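Local coordinates for protein N-acetyltransferase (Trypanosoma brucei, PDB 3I3G) that probably catalyses acetyl transfer from acetyl-CoA to D-glucosamine 6-phosphate, giving N-acetyl-D-glucosamine 6-phosphate on the route to UDP-N-acetylglucosamine, at residues A[32-37]-A[66-71]; A[100-105]-A[116-121]; A[83-88]-A[128-133]. All coordinates share one frame; numbering follows the deposited sequence.

How the interactions relate
All three interactions pack something against the mixed sheet of this GNAT fold, from deep in the protein to its surface. Interactions 1 and 2 are buried and lie about 11 Å apart between centres. The helix of interaction 1 covers one face of strand 65-71, while K67 and F69 on that strand turn to the helix of interaction 2, where K67 forms a salt bridge with D120. Interaction 3 is only partly buried, just past the C-terminal end of that same helix, and touches interaction 2 through E100 with M84 and L121 with L83. Chemistry follows place: a ring against methyls in 1, aliphatic branches in 2, sulfur and a lysine stem in 3.

Interaction 1 (A[32-37]-A[66-71]); sequences SSHLEL and TKVFCH
This is a buried helix-on-sheet contact of the GNAT fold, in which the short helix 31-38 lies over one face of strand 65-71 and a single imidazole makes the connection. H34 sends its ring down to the strand, where T66 and V68, two residues apart and so on the same face, each offer one methyl. The nearest backbones are those of H34 and V68, with CA atoms 8.4 Å apart, so side chains have to bridge the gap. The H34 side chain leaves with CG anti to its backbone N (chi1 -174°), which carries the ring out from the helix toward the strand. T66 faces it from the opposite direction, placing CG2 anti to its own backbone N and leaving OG1 to bond S82. V68 instead approaches at a slant.

The polar end of the imidazole is satisfied on the next strand, where NE2 of H34 is hydrogen-bonded to the hydroxyl of S80. That bond ties down one corner of the ring while the threonine and valine methyls pack obliquely around it. The ring of F89 of the second subunit also meets the imidazole, its plane inclined at about 80°, so this small cluster extends to the dimer interface. K67, between T66 and V68, and F69, next after V68, send their side chains to helix 113-127 on the other side of the sheet. Across the two segments everything comes down to two van der Waals approaches: H34 NE2 to T66 CG2 at 4.0 Å, and H34 CD2 to V68 CG1 at 3.9 Å.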
loop_
_atom_site.group_PDB
_atom_site.type_symbol
_atom_site.label_atom_id
_atom_site.label_comp_id
_atom_site.label_asym_id
_atom_site.label_seq_id
_atom_site.Cartn_x
_atom_site.Cartn_y
_atom_site.Cartn_z
ATOM N N SER A 32 -4.331 4.931 -22.369
ATOM C CA SER A 32 -4.313 3.775 -23.263
ATOM C C SER A 32 -2.896 3.242 -23.461
ATOM O O SER A 32 -2.655 2.041 -23.347
ATOM C CB SER A 32 -4.942 4.124 -24.613
ATOM O OG SER A 32 -4.176 5.099 -25.299
ATOM N N SER A 33 -1.963 4.140 -23.763
ATOM C CA SER A 33 -0.570 3.751 -23.957
ATOM C C SER A 33 0.008 3.207 -22.656
ATOM O O SER A 33 0.841 2.299 -22.659
ATOM C CB SER A 33 0.255 4.943 -24.442
ATOM O OG SER A 33 1.596 4.563 -24.691
ATOM N N HIS A 34 -0.446 3.773 -21.544
ATOM C CA HIS A 34 -0.001 3.360 -20.220
ATOM C C HIS A 34 -0.415 1.919 -19.927
ATOM O O HIS A 34 0.372 1.134 -19.394
ATOM C CB HIS A 34 -0.573 4.311 -19.165
ATOM C CG HIS A 34 -0.072 4.054 -17.778
ATOM N ND1 HIS A 34 -0.885 3.588 -16.767
ATOM C CD2 HIS A 34 1.158 4.203 -17.233
ATOM C CE1 HIS A 34 -0.177 3.459 -15.660
ATOM N NE2 HIS A 34 1.065 3.825 -15.915
ATOM N N LEU A 35 -1.649 1.573 -20.283
ATOM C CA LEU A 35 -2.155 0.222 -20.064
ATOM C C LEU A 35 -1.330 -0.795 -20.844
ATOM O O LEU A 35 -1.055 -1.894 -20.361
ATOM C CB LEU A 35 -3.627 0.124 -20.472
ATOM C CG LEU A 35 -4.266 -1.263 -20.371
ATOM C CD1 LEU A 35 -4.159 -1.804 -18.955
ATOM C CD2 LEU A 35 -5.717 -1.221 -20.822
ATOM N N GLU A 36 -0.940 -0.419 -22.057
ATOM C CA GLU A 36 -0.121 -1.277 -22.902
ATOM C C GLU A 36 1.218 -1.565 -22.229
ATOM O O GLU A 36 1.689 -2.703 -22.213
ATOM C CB GLU A 36 0.097 -0.619 -24.266
ATOM C CG GLU A 36 0.839 -1.480 -25.271
ATOM C CD GLU A 36 0.801 -0.893 -26.667
ATOM O OE1 GLU A 36 1.491 -1.429 -27.559
ATOM O OE2 GLU A 36 0.080 0.106 -26.871
ATOM N N LEU A 37 1.822 -0.523 -21.666
ATOM C CA LEU A 37 3.075 -0.667 -20.937
ATOM C C LEU A 37 2.919 -1.638 -19.771
ATOM O O LEU A 37 3.736 -2.543 -19.590
ATOM C CB LEU A 37 3.552 0.692 -20.421
ATOM C CG LEU A 37 4.803 0.693 -19.538
ATOM C CD1 LEU A 37 6.027 0.280 -20.339
ATOM C CD2 LEU A 37 5.013 2.060 -18.915
ATOM N N THR A 66 1.035 8.854 -10.034
ATOM C CA THR A 66 1.733 8.044 -11.024
ATOM C C THR A 66 2.640 8.905 -11.894
ATOM O O THR A 66 2.184 9.843 -12.549
ATOM C CB THR A 66 0.752 7.265 -11.922
ATOM O OG1 THR A 66 -0.084 6.430 -11.110
ATOM C CG2 THR A 66 1.517 6.395 -12.909
ATOM N N LYS A 67 3.929 8.586 -11.885
ATOM C CA LYS A 67 4.892 9.274 -12.730
ATOM C C LYS A 67 5.238 8.380 -13.911
ATOM O O LYS A 67 5.380 7.168 -13.758
ATOM C CB LYS A 67 6.156 9.619 -11.941
ATOM C CG LYS A 67 5.904 10.472 -10.707
ATOM C CD LYS A 67 5.240 11.791 -11.072
ATOM C CE LYS A 67 6.183 12.695 -11.847
ATOM N NZ LYS A 67 7.263 13.249 -10.982
ATOM N N VAL A 68 5.366 8.978 -15.089
ATOM C CA VAL A 68 5.662 8.213 -16.292
ATOM C C VAL A 68 6.776 8.851 -17.110
ATOM O O VAL A 68 6.983 10.065 -17.064
ATOM C CB VAL A 68 4.420 8.085 -17.198
ATOM C CG1 VAL A 68 3.308 7.341 -16.478
ATOM C CG2 VAL A 68 3.949 9.461 -17.647
ATOM N N PHE A 69 7.496 8.019 -17.852
ATOM C CA PHE A 69 8.400 8.510 -18.877
ATOM C C PHE A 69 7.673 8.472 -20.210
ATOM O O PHE A 69 7.087 7.453 -20.578
ATOM C CB PHE A 69 9.675 7.672 -18.941
ATOM C CG PHE A 69 10.786 8.197 -18.080
ATOM C CD1 PHE A 69 11.455 9.359 -18.430
ATOM C CD2 PHE A 69 11.163 7.533 -16.926
ATOM C CE1 PHE A 69 12.479 9.848 -17.642
ATOM C CE2 PHE A 69 12.187 8.017 -16.136
ATOM C CZ PHE A 69 12.845 9.178 -16.494
ATOM N N CYS A 70 7.705 9.590 -20.926
ATOM C CA CYS A 70 7.007 9.697 -22.197
ATOM C C CYS A 70 7.953 10.108 -23.316
ATOM O O CYS A 70 8.741 11.042 -23.166
ATOM C CB CYS A 70 5.857 10.704 -22.085
ATOM S SG CYS A 70 5.020 11.095 -23.647
ATOM N N HIS A 71 7.881 9.395 -24.433
ATOM C CA HIS A 71 8.564 9.817 -25.644
ATOM C C HIS A 71 7.749 10.949 -26.258
ATOM O O HIS A 71 6.790 10.713 -26.992
ATOM C CB HIS A 71 8.697 8.650 -26.622
ATOM C CG HIS A 71 9.470 8.984 -27.858
ATOM N ND1 HIS A 71 8.878 9.107 -29.098
ATOM C CD2 HIS A 71 10.789 9.231 -28.045
ATOM C CE1 HIS A 71 9.800 9.410 -29.995
ATOM N NE2 HIS A 71 10.967 9.491 -29.382
#

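Interaction 2 (A[100-105]-A[116-121]); sequences EDVVVD and ALIMDL
V102 lays both of its methyls against the end of I118, crossing that side chain at about a right angle. I118 CD1 sits 3.8 Å from V102 CG2 and 4.1 Å from V102 CG1, so one terminal methyl rests across the fork of the valine. The isoleucine bond from CA to CB does not aim at the strand; a bend at chi2 (-59°) folds CD1 back to meet it. The preceding residue, L117, heads toward the strand and brings its CD1 branch to 4.3 Å from CG2 of V104, with the same methyl 4.5 Å from the carbonyl O of V103. V103 itself turns the other way, to L41, as the alternation of a strand requires.

These pairs belong to the first half of the beta-alpha-beta unit formed by strand 96-104, helix 113-127 and strand 132-137. The short segments run nearly antiparallel, 148° between their directions, with axes 10.0 Å apart at closest. In GNAT enzymes the link between this strand and the start of this helix carries the signature for the coenzyme A pyrophosphate, as is probably true here. At D101 and V102 the strand has a beta bulge: E100 pairs with S82 and V103 with S80, so D101 and V102 stand opposite the single residue A81, and D101 takes up positive phi (52°). D101 then reaches K88 of the second subunit in a salt bridge. F144 and Y145 of helix 142-147 close over I118, and Y145 also touches V102. D120 ties the same helix to K67 of strand 65-71 by a salt bridge. Against strand 96-104 the side-chain contacts are all aliphatic, which implies that shape and exclusion of water, with no directional bond, hold the helix to this strand.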
loop_
_atom_site.group_PDB
_atom_site.type_symbol
_atom_site.label_atom_id
_atom_site.label_comp_id
_atom_site.label_asym_id
_atom_site.label_seq_id
_atom_site.Cartn_x
_atom_site.Cartn_y
_atom_site.Cartn_z
ATOM N N GLU A 100 4.440 1.398 -6.071
ATOM C CA GLU A 100 3.675 0.329 -6.701
ATOM C C GLU A 100 3.865 0.304 -8.211
ATOM O O GLU A 100 4.170 1.324 -8.828
ATOM C CB GLU A 100 2.184 0.500 -6.395
ATOM C CG GLU A 100 1.804 0.271 -4.942
ATOM C CD GLU A 100 1.658 -1.199 -4.606
ATOM O OE1 GLU A 100 1.223 -1.974 -5.482
ATOM O OE2 GLU A 100 1.970 -1.578 -3.461
ATOM N N ASP A 101 3.748 -0.851 -8.788
ATOM C CA ASP A 101 3.623 -1.027 -10.195
ATOM C C ASP A 101 4.728 -0.304 -10.973
ATOM O O ASP A 101 4.453 0.584 -11.686
ATOM C CB ASP A 101 2.262 -0.538 -10.651
ATOM C CG ASP A 101 1.132 -1.476 -10.215
ATOM O OD1 ASP A 101 1.235 -2.654 -10.355
ATOM O OD2 ASP A 101 0.232 -0.976 -9.678
ATOM N N VAL A 102 5.969 -0.683 -10.737
ATOM C CA VAL A 102 7.112 -0.135 -11.452
ATOM C C VAL A 102 7.347 -0.960 -12.712
ATOM O O VAL A 102 7.564 -2.169 -12.639
ATOM C CB VAL A 102 8.383 -0.157 -10.583
ATOM C CG1 VAL A 102 9.555 0.460 -11.335
ATOM C CG2 VAL A 102 8.140 0.574 -9.269
ATOM N N VAL A 103 7.291 -0.309 -13.868
ATOM C CA VAL A 103 7.458 -1.013 -15.134
ATOM C C VAL A 103 8.162 -0.151 -16.172
ATOM O O VAL A 103 7.861 1.033 -16.321
ATOM C CB VAL A 103 6.102 -1.482 -15.701
ATOM C CG1 VAL A 103 5.184 -0.293 -15.934
ATOM C CG2 VAL A 103 6.307 -2.269 -16.991
ATOM N N VAL A 104 9.106 -0.754 -16.885
ATOM C CA VAL A 104 9.826 -0.059 -17.943
ATOM C C VAL A 104 9.768 -0.864 -19.233
ATOM O O VAL A 104 9.962 -2.079 -19.227
ATOM C CB VAL A 104 11.298 0.181 -17.565
ATOM C CG1 VAL A 104 12.077 0.695 -18.766
ATOM C CG2 VAL A 104 11.393 1.155 -16.401
ATOM N N ASP A 105 9.489 -0.184 -20.340
ATOM C CA ASP A 105 9.458 -0.841 -21.636
ATOM C C ASP A 105 10.807 -1.506 -21.896
ATOM O O ASP A 105 11.851 -0.872 -21.755
ATOM C CB ASP A 105 9.130 0.166 -22.739
ATOM C CG ASP A 105 8.987 -0.488 -24.098
ATOM O OD1 ASP A 105 7.949 -0.268 -24.757
ATOM O OD2 ASP A 105 9.905 -1.231 -24.502
ATOM N N ALA A 116 15.608 6.383 -12.417
ATOM C CA ALA A 116 15.064 7.737 -12.430
ATOM C C ALA A 116 13.677 7.785 -11.792
ATOM O O ALA A 116 13.385 8.664 -10.982
ATOM C CB ALA A 116 15.017 8.277 -13.851
ATOM N N LEU A 117 12.826 6.837 -12.167
ATOM C CA LEU A 117 11.472 6.766 -11.625
ATOM C C LEU A 117 11.482 6.573 -10.112
ATOM O O LEU A 117 10.818 7.307 -9.379
ATOM C CB LEU A 117 10.684 5.639 -12.297
ATOM C CG LEU A 117 10.188 5.920 -13.719
ATOM C CD1 LEU A 117 9.735 4.638 -14.403
ATOM C CD2 LEU A 117 9.069 6.945 -13.697
ATOM N N ILE A 118 12.238 5.583 -9.647
ATOM C CA ILE A 118 12.311 5.285 -8.218
ATOM C C ILE A 118 12.839 6.473 -7.415
ATOM O O ILE A 118 12.262 6.848 -6.395
ATOM C CB ILE A 118 13.182 4.047 -7.940
ATOM C CG1 ILE A 118 12.579 2.812 -8.613
ATOM C CG2 ILE A 118 13.328 3.825 -6.444
ATOM C CD1 ILE A 118 11.169 2.486 -8.155
ATOM N N MET A 119 13.939 7.059 -7.877
ATOM C CA MET A 119 14.524 8.213 -7.203
ATOM C C MET A 119 13.522 9.358 -7.117
ATOM O O MET A 119 13.398 10.009 -6.080
ATOM C CB MET A 119 15.793 8.673 -7.925
ATOM C CG MET A 119 16.954 7.697 -7.825
ATOM S SD MET A 119 17.508 7.437 -6.127
ATOM C CE MET A 119 16.139 6.496 -5.458
ATOM N N ASP A 120 12.805 9.595 -8.211
ATOM C CA ASP A 120 11.791 10.641 -8.251
ATOM C C ASP A 120 10.755 10.433 -7.151
ATOM O O ASP A 120 10.437 11.357 -6.404
ATOM C CB ASP A 120 11.100 10.666 -9.616
ATOM C CG ASP A 120 10.134 11.829 -9.760
ATOM O OD1 ASP A 120 10.561 12.987 -9.573
ATOM O OD2 ASP A 120 8.950 11.585 -10.070
ATOM N N LEU A 121 10.233 9.214 -7.059
ATOM C CA LEU A 121 9.211 8.895 -6.069
ATOM C C LEU A 121 9.755 9.002 -4.648
ATOM O O LEU A 121 9.035 9.385 -3.726
ATOM C CB LEU A 121 8.632 7.501 -6.319
ATOM C CG LEU A 121 7.871 7.332 -7.635
ATOM C CD1 LEU A 121 7.150 5.993 -7.677
ATOM C CD2 LEU A 121 6.889 8.477 -7.830
#

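Interaction 3 (A[83-88]-A[128-133]); sequences LMIQPK and KGCYKV
A Schellman motif ends helix 113-127 here, and the turn that follows it packs over strand 76-86 near the strand's end. G129 is the C-prime residue, its positive phi (84°) turning the chain so that the N of C130 returns to the O of S125 and the N of G129 to the O of R126. I85 stands up from the strand into this turn and meets it with two separate branches. Its CG2 lies 3.9 Å from SG of C130, an apolar contact with the buried cysteine. The isoleucine crosses the lysine at about a right angle, its CD1 against CB and CG of K128, carried there by an extended chi2 (-177°); the modelled 3.3 Å between I85 CD1 and K128 CG is tighter than normal packing, and its exact value is doubtful.

Bent at chi2 and chi4, the K128 chain leads its amine away from the strand. Nearby, K132 and V133 pair antiparallel with a strand of the second subunit. The chemistry is graded: sulfur and methyl fill the inner part, and the lysine contributes its hydrocarbon stem at the rim, which implies that I85 is partly shielded from solvent while the charge stays outside.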
loop_
_atom_site.group_PDB
_atom_site.type_symbol
_atom_site.label_atom_id
_atom_site.label_comp_id
_atom_site.label_asym_id
_atom_site.label_seq_id
_atom_site.Cartn_x
_atom_site.Cartn_y
_atom_site.Cartn_z
ATOM N N LEU A 83 3.041 5.979 -6.602
ATOM C CA LEU A 83 3.358 6.245 -5.205
ATOM C C LEU A 83 2.099 6.474 -4.376
ATOM O O LEU A 83 1.243 7.283 -4.734
ATOM C CB LEU A 83 4.281 7.460 -5.090
ATOM C CG LEU A 83 4.653 7.886 -3.669
ATOM C CD1 LEU A 83 5.434 6.785 -2.970
ATOM C CD2 LEU A 83 5.445 9.188 -3.679
ATOM N N MET A 84 1.995 5.753 -3.266
ATOM C CA MET A 84 0.889 5.924 -2.336
ATOM C C MET A 84 1.443 6.345 -0.982
ATOM O O MET A 84 2.126 5.568 -0.318
ATOM C CB MET A 84 0.099 4.623 -2.195
ATOM C CG MET A 84 -0.366 4.025 -3.512
ATOM S SD MET A 84 -1.290 2.493 -3.291
ATOM C CE MET A 84 -0.128 1.529 -2.326
ATOM N N ILE A 85 1.160 7.579 -0.581
ATOM C CA ILE A 85 1.648 8.086 0.695
ATOM C C ILE A 85 0.619 7.875 1.801
ATOM O O ILE A 85 -0.468 8.452 1.774
ATOM C CB ILE A 85 2.044 9.569 0.607
ATOM C CG1 ILE A 85 3.207 9.744 -0.372
ATOM C CG2 ILE A 85 2.420 10.099 1.982
ATOM C CD1 ILE A 85 3.719 11.167 -0.477
ATOM N N GLN A 86 0.970 7.041 2.773
ATOM C CA GLN A 86 0.045 6.690 3.844
ATOM C C GLN A 86 0.516 7.184 5.207
ATOM O O GLN A 86 1.549 6.742 5.714
ATOM C CB GLN A 86 -0.176 5.178 3.878
ATOM C CG GLN A 86 -1.023 4.656 2.731
ATOM C CD GLN A 86 -1.050 3.144 2.673
ATOM O OE1 GLN A 86 -0.073 2.481 3.024
ATOM N NE2 GLN A 86 -2.171 2.589 2.229
ATOM N N PRO A 87 -0.248 8.108 5.803
ATOM C CA PRO A 87 0.044 8.613 7.137
ATOM C C PRO A 87 -0.197 7.530 8.179
ATOM O O PRO A 87 -1.122 6.729 8.034
ATOM C CB PRO A 87 -0.972 9.752 7.317
ATOM C CG PRO A 87 -1.538 10.014 5.955
ATOM C CD PRO A 87 -1.460 8.716 5.234
ATOM N N LYS A 88 0.638 7.497 9.212
ATOM C CA LYS A 88 0.486 6.531 10.294
ATOM C C LYS A 88 0.253 7.255 11.612
ATOM O O LYS A 88 0.603 8.425 11.754
ATOM C CB LYS A 88 1.738 5.658 10.411
ATOM C CG LYS A 88 2.119 4.925 9.137
ATOM C CD LYS A 88 0.993 4.026 8.664
ATOM C CE LYS A 88 1.504 2.972 7.698
ATOM N NZ LYS A 88 2.393 1.991 8.380
ATOM N N LYS A 128 7.077 14.868 1.543
ATOM C CA LYS A 128 5.831 14.723 2.287
ATOM C C LYS A 128 6.070 14.256 3.720
ATOM O O LYS A 128 5.124 13.971 4.455
ATOM C CB LYS A 128 4.886 13.757 1.567
ATOM C CG LYS A 128 4.340 14.281 0.245
ATOM C CD LYS A 128 3.394 15.454 0.463
ATOM C CE LYS A 128 2.626 15.795 -0.806
ATOM N NZ LYS A 128 3.529 16.179 -1.926
ATOM N N GLY A 129 7.338 14.175 4.111
ATOM C CA GLY A 129 7.693 13.814 5.481
ATOM C C GLY A 129 7.740 12.323 5.761
ATOM O O GLY A 129 7.711 11.903 6.919
ATOM N N CYS A 130 7.812 11.515 4.708
ATOM C CA CYS A 130 7.918 10.070 4.873
ATOM C C CYS A 130 9.235 9.709 5.553
ATOM O O CYS A 130 10.272 10.309 5.268
ATOM C CB CYS A 130 7.821 9.357 3.523
ATOM S SG CYS A 130 6.193 9.428 2.737
ATOM N N TYR A 131 9.195 8.732 6.452
ATOM C CA TYR A 131 10.411 8.280 7.123
ATOM C C TYR A 131 10.999 7.056 6.426
ATOM O O TYR A 131 12.163 6.713 6.632
ATOM C CB TYR A 131 10.151 7.990 8.605
ATOM C CG TYR A 131 9.378 6.718 8.869
ATOM C CD1 TYR A 131 10.037 5.515 9.084
ATOM C CD2 TYR A 131 7.991 6.722 8.912
ATOM C CE1 TYR A 131 9.337 4.351 9.330
ATOM C CE2 TYR A 131 7.282 5.563 9.157
ATOM C CZ TYR A 131 7.960 4.381 9.365
ATOM O OH TYR A 131 7.254 3.226 9.609
ATOM N N LYS A 132 10.189 6.407 5.596
ATOM C CA LYS A 132 10.654 5.261 4.826
ATOM C C LYS A 132 9.844 5.082 3.547
ATOM O O LYS A 132 8.716 5.562 3.437
ATOM C CB LYS A 132 10.584 3.979 5.663
ATOM C CG LYS A 132 9.171 3.449 5.870
ATOM C CD LYS A 132 9.176 2.100 6.573
ATOM C CE LYS A 132 7.761 1.567 6.750
ATOM N NZ LYS A 132 7.740 0.225 7.396
ATOM N N VAL A 133 10.439 4.393 2.578
ATOM C CA VAL A 133 9.746 4.013 1.358
ATOM C C VAL A 133 9.825 2.500 1.216
ATOM O O VAL A 133 10.896 1.912 1.353
ATOM C CB VAL A 133 10.370 4.670 0.111
ATOM C CG1 VAL A 133 9.663 4.193 -1.149
ATOM C CG2 VAL A 133 10.307 6.187 0.219
#